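Local coordinates for protein siderophore biosynthesis lipase/esterase, putative (Aspergillus fumigatus, PDB 6GUP) that hydrolyses the ester bonds of the siderophore fusarinine C, but not those of triacetylfusarinine C, as a homodimeric alpha/beta-hydrolase, at residues Leu72-Ser77 / Thr90-Gln95; Gly84-Asp89 / Pro246-Leu251. One frame throughout, in Å; residues are numbered along the deposited sequence.

Contact 1. Residues Leu72-Ser77 / Thr90-Gln95; sequences LTLTSS and TNEIAQ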
# COMPACT_ATOMS: atom_id res chain seq x y z
N LEU A 72 -9.76 -0.04 -0.42
CA LEU A 72 -8.91 -1.24 -0.35
C LEU A 72 -7.53 -1.10 -0.97
O LEU A 72 -7.28 -0.18 -1.76
CB LEU A 72 -9.63 -2.45 -0.98
CG LEU A 72 -9.54 -2.68 -2.50
CD1 LEU A 72 -10.25 -3.97 -2.87
CD2 LEU A 72 -10.11 -1.50 -3.27
N THR A 73 -6.65 -2.03 -0.60
CA THR A 73 -5.35 -2.21 -1.23
C THR A 73 -5.42 -3.37 -2.20
O THR A 73 -6.13 -4.35 -1.97
CB THR A 73 -4.25 -2.50 -0.19
OG1 THR A 73 -4.57 -3.69 0.54
CG2 THR A 73 -4.08 -1.34 0.77
N LEU A 74 -4.67 -3.24 -3.29
CA LEU A 74 -4.46 -4.30 -4.27
C LEU A 74 -2.96 -4.57 -4.31
O LEU A 74 -2.19 -3.89 -3.62
CB LEU A 74 -4.97 -3.84 -5.64
CG LEU A 74 -6.40 -3.29 -5.71
CD1 LEU A 74 -6.64 -2.57 -7.03
CD2 LEU A 74 -7.42 -4.40 -5.51
N THR A 75 -2.54 -5.55 -5.10
CA THR A 75 -1.11 -5.75 -5.37
C THR A 75 -0.57 -4.58 -6.20
O THR A 75 0.57 -4.15 -6.02
CB THR A 75 -0.85 -7.08 -6.10
OG1 THR A 75 -1.35 -8.17 -5.31
CG2 THR A 75 0.65 -7.30 -6.35
N SER A 76 -1.41 -4.06 -7.10
CA SER A 76 -1.08 -2.90 -7.92
C SER A 76 -0.95 -1.58 -7.14
O SER A 76 -0.37 -0.62 -7.65
CB SER A 76 -2.11 -2.73 -9.04
OG SER A 76 -2.13 -3.89 -9.85
N SER A 77 -1.51 -1.53 -5.93
CA SER A 77 -1.24 -0.43 -4.99
C SER A 77 0.26 -0.31 -4.70
O SER A 77 0.80 0.79 -4.65
CB SER A 77 -1.99 -0.63 -3.67
OG SER A 77 -3.38 -0.84 -3.89
N THR A 90 -8.75 -7.06 -10.77
CA THR A 90 -10.10 -7.59 -10.86
C THR A 90 -10.34 -8.80 -9.94
O THR A 90 -11.39 -8.90 -9.30
CB THR A 90 -10.42 -7.91 -12.34
OG1 THR A 90 -10.62 -6.69 -13.05
CG2 THR A 90 -11.64 -8.74 -12.46
N ASN A 91 -9.37 -9.72 -9.89
CA ASN A 91 -9.46 -10.90 -9.01
C ASN A 91 -9.50 -10.51 -7.54
O ASN A 91 -10.25 -11.09 -6.76
CB ASN A 91 -8.27 -11.85 -9.23
CG ASN A 91 -8.27 -12.49 -10.61
OD1 ASN A 91 -7.23 -12.59 -11.25
ND2 ASN A 91 -9.44 -12.94 -11.07
N GLU A 92 -8.68 -9.53 -7.17
CA GLU A 92 -8.59 -9.06 -5.79
C GLU A 92 -9.81 -8.24 -5.36
O GLU A 92 -10.23 -8.32 -4.21
CB GLU A 92 -7.29 -8.27 -5.59
CG GLU A 92 -6.07 -9.18 -5.66
CD GLU A 92 -4.75 -8.45 -5.84
OE1 GLU A 92 -4.74 -7.20 -5.94
OE2 GLU A 92 -3.71 -9.13 -5.87
N ILE A 93 -10.38 -7.47 -6.29
CA ILE A 93 -11.66 -6.80 -6.06
C ILE A 93 -12.75 -7.84 -5.79
O ILE A 93 -13.52 -7.70 -4.83
CB ILE A 93 -12.05 -5.88 -7.24
CG1 ILE A 93 -11.14 -4.64 -7.27
CG2 ILE A 93 -13.51 -5.43 -7.14
CD1 ILE A 93 -11.15 -3.88 -8.58
N ALA A 94 -12.79 -8.88 -6.62
CA ALA A 94 -13.75 -9.98 -6.45
C ALA A 94 -13.61 -10.68 -5.10
O ALA A 94 -14.61 -11.02 -4.46
CB ALA A 94 -13.60 -10.99 -7.58
N GLN A 95 -12.36 -10.89 -4.66
CA GLN A 95 -12.08 -11.43 -3.33
C GLN A 95 -12.54 -10.50 -2.21
O GLN A 95 -13.09 -10.96 -1.21
CB GLN A 95 -10.58 -11.74 -3.16
CG GLN A 95 -10.13 -13.00 -3.87
CD GLN A 95 -8.63 -13.22 -3.79
OE1 GLN A 95 -7.84 -12.33 -4.10
NE2 GLN A 95 -8.23 -14.42 -3.38
O HOH W 1 -3.52 -5.98 -8.06

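Contact 2. Residues Gly84-Asp89 / Pro246-Leu251; sequences GHLDRD and PSEDDL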
# COMPACT_ATOMS: atom_id res chain seq x y z
N GLY A 84 -0.12 -4.89 -17.50
CA GLY A 84 -0.80 -6.18 -17.41
C GLY A 84 -1.29 -6.43 -16.00
O GLY A 84 -1.16 -7.54 -15.48
N HIS A 85 -1.85 -5.39 -15.39
CA HIS A 85 -2.24 -5.40 -13.98
C HIS A 85 -3.75 -5.52 -13.73
O HIS A 85 -4.16 -5.89 -12.63
CB HIS A 85 -1.68 -4.16 -13.27
CG HIS A 85 -2.39 -2.88 -13.62
ND1 HIS A 85 -2.04 -2.10 -14.69
CD2 HIS A 85 -3.43 -2.26 -13.02
CE1 HIS A 85 -2.84 -1.04 -14.75
NE2 HIS A 85 -3.69 -1.12 -13.74
N LEU A 86 -4.58 -5.20 -14.73
CA LEU A 86 -6.03 -5.15 -14.55
C LEU A 86 -6.68 -6.51 -14.24
O LEU A 86 -7.68 -6.55 -13.51
CB LEU A 86 -6.73 -4.51 -15.76
CG LEU A 86 -6.65 -2.99 -15.94
CD1 LEU A 86 -7.51 -2.58 -17.13
CD2 LEU A 86 -7.10 -2.24 -14.69
N ASP A 87 -6.14 -7.59 -14.78
CA ASP A 87 -6.65 -8.94 -14.48
C ASP A 87 -6.49 -9.31 -13.01
O ASP A 87 -7.42 -9.85 -12.40
CB ASP A 87 -5.97 -10.01 -15.36
CG ASP A 87 -6.51 -10.06 -16.78
OD1 ASP A 87 -7.56 -9.45 -17.08
OD2 ASP A 87 -5.88 -10.74 -17.62
N ARG A 88 -5.32 -9.01 -12.44
CA ARG A 88 -5.04 -9.27 -11.03
C ARG A 88 -5.84 -8.34 -10.11
O ARG A 88 -6.34 -8.77 -9.07
CB ARG A 88 -3.55 -9.11 -10.75
CG ARG A 88 -3.09 -9.59 -9.38
CD ARG A 88 -1.61 -9.31 -9.21
NE ARG A 88 -1.32 -7.89 -9.42
CZ ARG A 88 -0.17 -7.38 -9.87
NH1 ARG A 88 0.87 -8.15 -10.18
NH2 ARG A 88 -0.06 -6.06 -10.02
N ASP A 89 -5.94 -7.06 -10.49
CA ASP A 89 -6.79 -6.08 -9.80
C ASP A 89 -8.22 -6.59 -9.65
O ASP A 89 -8.80 -6.57 -8.57
CB ASP A 89 -6.85 -4.76 -10.58
CG ASP A 89 -5.60 -3.93 -10.42
OD1 ASP A 89 -4.56 -4.47 -10.02
OD2 ASP A 89 -5.68 -2.71 -10.70
N PRO A 246 -6.46 -0.77 -29.20
CA PRO A 246 -5.67 -0.12 -28.15
C PRO A 246 -5.10 -1.06 -27.08
O PRO A 246 -5.33 -2.27 -27.11
CB PRO A 246 -6.69 0.82 -27.51
CG PRO A 246 -7.96 0.06 -27.61
CD PRO A 246 -7.90 -0.57 -28.97
N SER A 247 -4.36 -0.47 -26.12
CA SER A 247 -3.78 -1.21 -25.00
C SER A 247 -4.81 -1.50 -23.90
O SER A 247 -5.94 -1.01 -23.95
CB SER A 247 -2.59 -0.44 -24.41
OG SER A 247 -3.01 0.73 -23.72
N GLU A 248 -4.39 -2.28 -22.91
CA GLU A 248 -5.23 -2.64 -21.75
C GLU A 248 -5.72 -1.42 -20.98
O GLU A 248 -6.89 -1.36 -20.58
CB GLU A 248 -4.45 -3.57 -20.81
CG GLU A 248 -5.18 -3.96 -19.53
CD GLU A 248 -4.33 -4.81 -18.61
OE1 GLU A 248 -3.33 -4.29 -18.07
OE2 GLU A 248 -4.67 -6.00 -18.40
N ASP A 249 -4.83 -0.46 -20.76
CA ASP A 249 -5.15 0.77 -20.02
C ASP A 249 -6.06 1.71 -20.80
O ASP A 249 -6.91 2.38 -20.21
CB ASP A 249 -3.87 1.53 -19.64
CG ASP A 249 -2.95 0.72 -18.74
OD1 ASP A 249 -3.45 -0.02 -17.87
OD2 ASP A 249 -1.71 0.84 -18.90
N ASP A 250 -5.88 1.75 -22.12
CA ASP A 250 -6.56 2.72 -22.97
C ASP A 250 -8.02 2.33 -23.24
O ASP A 250 -8.39 1.90 -24.33
CB ASP A 250 -5.77 2.91 -24.28
CG ASP A 250 -6.21 4.12 -25.07
OD1 ASP A 250 -6.79 5.05 -24.48
OD2 ASP A 250 -5.97 4.14 -26.30
N LEU A 251 -8.85 2.50 -22.21
CA LEU A 251 -10.29 2.22 -22.27
C LEU A 251 -11.11 3.48 -22.57
O LEU A 251 -12.21 3.37 -23.13
CB LEU A 251 -10.76 1.61 -20.94
CG LEU A 251 -10.17 0.26 -20.55
CD1 LEU A 251 -10.44 -0.06 -19.09
CD2 LEU A 251 -10.71 -0.85 -21.44

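Contact 1. Residues Leu72-Ser77 / Thr90-Gln95
In this alpha/beta-hydrolase fold, the end of strand 67-72 and the turn that follows it pack against helix 86-108, and E92 of the helix grips T75 in the turn after the strand. The carboxylate of E92 makes two bonds to one residue. E92 OE1 accepts the backbone N-H of T75 at 2.9 Å, and the bond is nearly straight at 165°. E92 OE2 accepts the hydroxyl OG1 of T75 at 2.6 Å. Both oxygens are met on their syn sides, somewhat out of the carboxylate plane. The chi1 of T75 (-58°) sets OG1 beside its own backbone N, which lets the two donors meet the two oxygens together. A water adds a third bond to E92: it donates to E92 OE1 at 2.7 Å and accepts the backbone N-H of S76. The chain of E92 passes at a slant across L74, whose CB lies 3.4 Å from E92 OE1. Beside this polar patch the contact is apolar. L74 CD2 rests 4.1 Å from I93 CG1, and L72 CD1 reaches the backbone of I93. I93 in turn packs on V42 and on helix 125-134. The buried carboxylate thus has both oxygens bonded, which fixes its rotation. The N-H groups of T75 and S76, one direct and one through water, would tend to stabilise its negative charge.

Contact 2. Residues Gly84-Asp89 / Pro246-Leu251
The loop 246-251, which has no regular helix or strand, approaches the start of helix 86-108, and the two backbones come nearest at G84 and E248, with CA atoms 7.1 Å apart. E248 carries most of the contact. Its CG stands anti to the backbone N (chi1 177°) and the chain is extended beyond it, which brings the carboxylate up to the turn at G84 and H85. There E248 OE1 lies 3.2 Å from G84 CA and takes a weak hydrogen bond from the backbone N of H85, 3.3 Å long and bent to 128°. E248 OE2 lies on the side of L86, 3.7 Å from L86 CB. L86 and E248 lie side by side and run in opposite senses, with L86 CD1 against the aliphatic CG of E248 at 3.6 Å. The same methyl of L86 reaches L251 CD1 at 4.3 Å, so the leucine touches both the stem of E248 and L251. H85 also meets D249. The ring carbon CE1 of H85 is 3.3 Å from D249 OD1, approached obliquely, with the ring and carboxylate planes 39° apart. The other oxygen of D249 forms a salt bridge with R233 of helix 231-238. D87 lies near E248, but its OD1 is hydrogen-bonded to H131 of helix 125-134. The hydrogen bond from H85 N is weak, and apolar contact with L86 does much of the joining. The carboxylates of E248 and D249 could ease a positive charge on H85, but R233, which pairs with D249 and touches H85, would tend to offset this.

From the N terminus, the chain leaves strand 67-72 through 72-77, turns through 84-89 and enters helix 86-108, where 90-95 follows directly. Contact 1 therefore closes a short loop of 12 residues. Contact 2 starts within that loop and closes a much longer one, with 156 residues between its segments, so the two contacts cross along the chain. Both use helix 86-108. Contact 1 ties it to the C-terminal end of strand 67-72, inside the central sheet, and contact 2 ties its start to the loop between helices 231-238 and 258-262. The contacts touch directly: S76 lies next to H85, and its OG probably hydrogen-bonds to D89 and R88.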